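Local coordinates for protein nuclease (Salmonella phage SETP3, PDB 4QBN) that probably cuts nucleic acids with the help of magnesium, as a stand-alone virus-type replication-repair nuclease (VRR-NUC) domain that forms a two-chain assembly, at residues Val44-Glu49 with Lys87-Tyr92; Gly5-Tyr10 with Lys83-Leu88. One frame throughout, in Å; residues are numbered along the deposited sequence.

Contact 1: Val44-Glu49 with Lys87-Tyr92; sequences VIWFVE and KLIEHY
With CG set opposite its carbonyl carbon (chi1 -75°), Trp-46 sends its indole off strand 44-49 toward helix 87-92, where Leu-88, its own CG opposite the backbone N (chi1 168°), turns its branched end to meet the far rim of the six-membered ring. The two side chains run past each other in opposite senses. CZ3 of Trp-46 lies 3.7 Å from CG of Leu-88 and 3.8 Å from its CD2, an oblique approach. Farther round the ring, Trp-46 CZ2 comes within 3.7 Å of CB of Tyr-92, whose phenol leads away from the strand. Ile-89 adds a looser touch, its CA close to the indole plane at the edge.

The polar end of the indole is served by water. Trp-46 NE1 donates to water 1 at 2.8 Å, and the water in turn donates to the carbonyl O of Tyr-92 at 3.2 Å; both oxygens sit at the indole edge, in its plane. Phe-77 of the neighbouring strand meets Trp-46 edge-to-face and also touches Leu-88 and the ring of Tyr-92. This is helix-on-sheet packing in the alpha/beta core of a VRR-NUC domain, a PD-(D/E)XK superfamily fold. No direct hydrogen bond joins the segments: apolar packing dominates, while one water satisfies the buried indole N-H and links it to the helix's C-terminal turn.

Contact 2: Gly5-Tyr10 with Lys83-Leu88; sequences GRVQKY and KQVDKL. With SO4 (sulfate ion), chain D.
Tyr-10 reaches across from helix 5-10 to Val-85 and Asp-86 on successive positions of helix 83-88. Its CG is anti to the backbone N (chi1 178°), extending the phenol over the gap between the helices. The ring crosses Val-85 obliquely, with CE2 of Tyr-10 3.8 Å from CG1 of the valine. Beyond it the hydroxyl finds the carboxylate of Asp-86, whose plane stands 77° from that of the ring. Tyr-10 OH donates to OD1 of Asp-86 over a short 2.5 Å; OD1 accepts through its syn lone pair, the one on the side of OD2, and lies in the ring plane at its edge. OD1 is also salt-bridged to Arg-14, so two donors grip one oxygen. One turn earlier on helix 5-10, CG1 of Val-7 meets the other methyl of Val-85, CG2, at 4.0 Å, the two valines passing alongside and pointing opposite ways.

A sulfate, probably from the crystallisation liquor, accepts from the backbone N of Lys-83 and that of Phe-82 at the first turn of its helix. Phe-82 also stacks on the ring of Tyr-10. The two helix segments run roughly side by side, 27° apart, and against the sheet Val-85 rests on Val-79 of strand 75-79 while Val-7 packs on Val-50 of strand 44-50.

Contacts 1 and 2 use overlapping ranges of helix 82-92, sharing Lys-87 and Leu-88, their centres 10 Å apart. Contact 2 joins its first turns to helix 3-17, and contact 1 lays its last turns against the inner strand 44-50. Leu-88 touches Trp-46 and strand 75-79, while Val-85, three residues earlier, touches both helix 3-17 and strand 75-79. Arg-14 of helix 3-17 is met from both contacts, by Ile-89 in one and Asp-86 in the other. Helix 82-92 thus packs on the strands through contact 1 and alongside helix 3-17 through contact 2. The sulfate belongs to the contact 2 end, at the helix N-terminus, and marks no established active site.

Contact 1: Val44-Glu49 with Lys87-Tyr92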
# COMPACT_ATOMS: atom_id res chain seq x y z
N VAL A 44 -8.99 -6.48 3.74
CA VAL A 44 -7.94 -7.37 3.18
C VAL A 44 -7.04 -6.60 2.23
O VAL A 44 -7.50 -5.98 1.28
CB VAL A 44 -8.62 -8.57 2.49
CG1 VAL A 44 -7.59 -9.41 1.70
CG2 VAL A 44 -9.26 -9.37 3.56
N ILE A 45 -5.72 -6.60 2.49
CA ILE A 45 -4.85 -5.77 1.64
C ILE A 45 -3.88 -6.72 0.92
O ILE A 45 -3.19 -7.47 1.61
CB ILE A 45 -3.99 -4.85 2.50
CG1 ILE A 45 -4.83 -4.02 3.49
CG2 ILE A 45 -3.14 -3.92 1.62
CD1 ILE A 45 -5.77 -3.08 2.78
N TRP A 46 -3.81 -6.67 -0.40
CA TRP A 46 -2.87 -7.55 -1.14
C TRP A 46 -1.97 -6.66 -1.95
O TRP A 46 -2.42 -5.64 -2.49
CB TRP A 46 -3.61 -8.46 -2.13
CG TRP A 46 -4.36 -9.65 -1.51
CD1 TRP A 46 -4.53 -9.93 -0.19
CD2 TRP A 46 -5.07 -10.64 -2.23
NE1 TRP A 46 -5.26 -11.12 -0.02
CE2 TRP A 46 -5.60 -11.57 -1.28
CE3 TRP A 46 -5.27 -10.87 -3.62
CZ2 TRP A 46 -6.32 -12.73 -1.66
CZ3 TRP A 46 -5.99 -12.05 -4.00
CH2 TRP A 46 -6.50 -12.94 -3.02
N PHE A 47 -0.72 -7.07 -2.06
CA PHE A 47 0.21 -6.39 -2.94
C PHE A 47 0.51 -7.41 -4.01
O PHE A 47 0.89 -8.53 -3.69
CB PHE A 47 1.48 -6.06 -2.15
CG PHE A 47 1.21 -5.07 -1.05
CD1 PHE A 47 1.23 -3.70 -1.35
CD2 PHE A 47 0.95 -5.48 0.23
CE1 PHE A 47 0.96 -2.77 -0.35
CE2 PHE A 47 0.66 -4.57 1.26
CZ PHE A 47 0.68 -3.18 0.94
N VAL A 48 0.33 -7.04 -5.25
CA VAL A 48 0.45 -8.04 -6.33
C VAL A 48 1.46 -7.60 -7.38
O VAL A 48 1.36 -6.51 -7.94
CB VAL A 48 -0.93 -8.28 -7.00
CG1 VAL A 48 -0.76 -9.28 -8.18
CG2 VAL A 48 -1.87 -8.87 -5.95
N GLU A 49 2.44 -8.47 -7.69
CA GLU A 49 3.43 -8.15 -8.68
C GLU A 49 3.03 -8.91 -9.94
O GLU A 49 2.69 -10.06 -9.83
CB GLU A 49 4.80 -8.62 -8.19
CG GLU A 49 5.89 -8.37 -9.23
CD GLU A 49 6.42 -6.89 -9.26
OE1 GLU A 49 5.94 -6.06 -8.45
OE2 GLU A 49 7.27 -6.56 -10.13
N LYS A 87 -6.01 -18.87 -9.78
CA LYS A 87 -5.60 -19.71 -8.63
C LYS A 87 -5.37 -18.91 -7.40
O LYS A 87 -5.62 -19.38 -6.30
CB LYS A 87 -4.34 -20.50 -8.90
CG LYS A 87 -4.57 -21.61 -9.81
CD LYS A 87 -3.24 -22.30 -10.03
CE LYS A 87 -3.40 -23.41 -11.02
NZ LYS A 87 -2.13 -24.16 -11.22
N LEU A 88 -4.82 -17.71 -7.55
CA LEU A 88 -4.61 -16.85 -6.38
C LEU A 88 -5.96 -16.55 -5.71
O LEU A 88 -6.13 -16.63 -4.47
CB LEU A 88 -3.89 -15.56 -6.81
CG LEU A 88 -3.86 -14.45 -5.78
CD1 LEU A 88 -3.05 -14.92 -4.56
CD2 LEU A 88 -3.26 -13.16 -6.47
N ILE A 89 -6.95 -16.15 -6.51
CA ILE A 89 -8.24 -15.86 -5.91
C ILE A 89 -8.87 -17.10 -5.29
O ILE A 89 -9.41 -17.04 -4.17
CB ILE A 89 -9.14 -15.17 -6.97
CG1 ILE A 89 -8.51 -13.79 -7.27
CG2 ILE A 89 -10.56 -15.07 -6.49
CD1 ILE A 89 -9.17 -13.13 -8.54
N GLU A 90 -8.81 -18.22 -5.99
CA GLU A 90 -9.41 -19.45 -5.49
C GLU A 90 -8.82 -19.88 -4.17
O GLU A 90 -9.52 -20.35 -3.26
CB GLU A 90 -9.24 -20.58 -6.51
CG GLU A 90 -9.93 -21.87 -6.06
CD GLU A 90 -9.75 -23.02 -7.04
OE1 GLU A 90 -8.90 -22.89 -7.95
OE2 GLU A 90 -10.48 -24.04 -6.90
N HIS A 91 -7.52 -19.73 -4.05
CA HIS A 91 -6.82 -20.31 -2.89
C HIS A 91 -6.64 -19.38 -1.69
O HIS A 91 -6.50 -19.84 -0.56
CB HIS A 91 -5.43 -20.78 -3.35
CG HIS A 91 -5.48 -22.05 -4.12
ND1 HIS A 91 -4.40 -22.53 -4.83
CD2 HIS A 91 -6.48 -22.95 -4.29
CE1 HIS A 91 -4.74 -23.68 -5.41
NE2 HIS A 91 -5.99 -23.96 -5.08
N TYR A 92 -6.60 -18.09 -1.93
CA TYR A 92 -6.26 -17.09 -0.92
C TYR A 92 -7.40 -16.18 -0.58
O TYR A 92 -7.35 -15.54 0.46
CB TYR A 92 -5.04 -16.22 -1.30
CG TYR A 92 -3.76 -17.03 -1.20
CD1 TYR A 92 -3.39 -17.89 -2.23
CD2 TYR A 92 -2.98 -17.00 -0.01
CE1 TYR A 92 -2.26 -18.67 -2.12
CE2 TYR A 92 -1.83 -17.76 0.11
CZ TYR A 92 -1.48 -18.59 -0.95
OH TYR A 92 -0.38 -19.37 -0.84
O HOH W 1 -5.95 -13.02 1.92

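Contact 2: Gly5-Tyr10 with Lys83-Leu88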
# COMPACT_ATOMS: atom_id res chain seq x y z
N GLY A 5 1.00 -6.41 -19.52
CA GLY A 5 -0.15 -5.50 -19.48
C GLY A 5 -1.50 -6.22 -19.53
O GLY A 5 -2.42 -5.80 -18.84
N ARG A 6 -1.62 -7.29 -20.33
CA ARG A 6 -2.86 -8.06 -20.41
C ARG A 6 -3.18 -8.80 -19.11
O ARG A 6 -4.36 -8.85 -18.69
CB ARG A 6 -2.81 -9.05 -21.57
CG ARG A 6 -3.16 -8.38 -22.90
CD ARG A 6 -2.09 -8.52 -23.93
NE ARG A 6 -1.66 -9.90 -24.16
CZ ARG A 6 -0.68 -10.23 -25.02
NH1 ARG A 6 -0.06 -9.28 -25.71
NH2 ARG A 6 -0.34 -11.50 -25.19
N VAL A 7 -2.16 -9.39 -18.50
CA VAL A 7 -2.38 -10.09 -17.23
C VAL A 7 -2.76 -9.06 -16.18
O VAL A 7 -3.60 -9.31 -15.31
CB VAL A 7 -1.14 -10.86 -16.78
CG1 VAL A 7 -1.36 -11.51 -15.35
CG2 VAL A 7 -0.78 -11.92 -17.85
N GLN A 8 -2.11 -7.91 -16.20
CA GLN A 8 -2.42 -6.90 -15.20
C GLN A 8 -3.87 -6.40 -15.33
O GLN A 8 -4.57 -6.16 -14.32
CB GLN A 8 -1.45 -5.73 -15.34
CG GLN A 8 -1.63 -4.70 -14.29
CD GLN A 8 -0.48 -3.71 -14.34
OE1 GLN A 8 -0.69 -2.51 -14.53
NE2 GLN A 8 0.75 -4.23 -14.21
N LYS A 9 -4.33 -6.22 -16.56
CA LYS A 9 -5.69 -5.77 -16.76
C LYS A 9 -6.70 -6.82 -16.29
O LYS A 9 -7.76 -6.48 -15.75
CB LYS A 9 -5.92 -5.45 -18.21
CG LYS A 9 -7.35 -5.07 -18.57
CD LYS A 9 -7.38 -4.62 -20.05
CE LYS A 9 -8.58 -5.16 -20.84
NZ LYS A 9 -9.87 -4.49 -20.51
N TYR A 10 -6.41 -8.08 -16.53
CA TYR A 10 -7.33 -9.14 -16.11
C TYR A 10 -7.41 -9.21 -14.61
O TYR A 10 -8.49 -9.36 -14.00
CB TYR A 10 -6.83 -10.48 -16.64
CG TYR A 10 -7.65 -11.66 -16.24
CD1 TYR A 10 -8.88 -11.89 -16.82
CD2 TYR A 10 -7.17 -12.56 -15.31
CE1 TYR A 10 -9.62 -13.00 -16.49
CE2 TYR A 10 -7.91 -13.70 -14.96
CZ TYR A 10 -9.12 -13.89 -15.54
OH TYR A 10 -9.85 -15.02 -15.19
N LYS A 83 -4.12 -17.91 -15.56
CA LYS A 83 -4.40 -19.03 -14.68
C LYS A 83 -3.91 -18.74 -13.26
O LYS A 83 -4.58 -19.08 -12.26
CB LYS A 83 -3.75 -20.30 -15.26
CG LYS A 83 -4.18 -21.59 -14.60
CD LYS A 83 -3.92 -22.74 -15.56
CE LYS A 83 -4.44 -24.08 -15.00
NZ LYS A 83 -3.58 -24.65 -13.90
N GLN A 84 -2.75 -18.09 -13.14
CA GLN A 84 -2.24 -17.77 -11.82
C GLN A 84 -3.11 -16.77 -11.11
O GLN A 84 -3.20 -16.79 -9.89
CB GLN A 84 -0.78 -17.29 -11.86
CG GLN A 84 0.16 -18.50 -12.11
CD GLN A 84 1.62 -18.13 -12.14
OE1 GLN A 84 1.97 -16.99 -12.35
NE2 GLN A 84 2.49 -19.12 -11.97
N VAL A 85 -3.72 -15.84 -11.85
CA VAL A 85 -4.64 -14.91 -11.20
C VAL A 85 -5.83 -15.67 -10.63
O VAL A 85 -6.28 -15.47 -9.48
CB VAL A 85 -5.14 -13.84 -12.22
CG1 VAL A 85 -6.28 -12.99 -11.64
CG2 VAL A 85 -3.97 -12.93 -12.63
N ASP A 86 -6.37 -16.55 -11.45
CA ASP A 86 -7.52 -17.38 -11.04
C ASP A 86 -7.20 -18.25 -9.80
O ASP A 86 -8.01 -18.31 -8.86
CB ASP A 86 -7.98 -18.26 -12.19
CG ASP A 86 -8.56 -17.45 -13.36
OD1 ASP A 86 -9.13 -16.34 -13.15
OD2 ASP A 86 -8.44 -17.94 -14.51
N LYS A 87 -6.01 -18.87 -9.78
CA LYS A 87 -5.60 -19.71 -8.63
C LYS A 87 -5.37 -18.91 -7.40
O LYS A 87 -5.62 -19.38 -6.30
CB LYS A 87 -4.34 -20.50 -8.90
CG LYS A 87 -4.57 -21.61 -9.81
CD LYS A 87 -3.24 -22.30 -10.03
CE LYS A 87 -3.40 -23.41 -11.02
NZ LYS A 87 -2.13 -24.16 -11.22
N LEU A 88 -4.82 -17.71 -7.55
CA LEU A 88 -4.61 -16.85 -6.38
C LEU A 88 -5.96 -16.55 -5.71
O LEU A 88 -6.13 -16.63 -4.47
CB LEU A 88 -3.89 -15.56 -6.81
CG LEU A 88 -3.86 -14.45 -5.78
CD1 LEU A 88 -3.05 -14.92 -4.56
CD2 LEU A 88 -3.26 -13.16 -6.47
S SO4 D . -2.55 -18.37 -19.43
O1 SO4 D . -1.38 -19.17 -19.80
O2 SO4 D . -2.16 -16.92 -19.48
O3 SO4 D . -3.71 -18.64 -20.29
O4 SO4 D . -3.00 -18.81 -18.12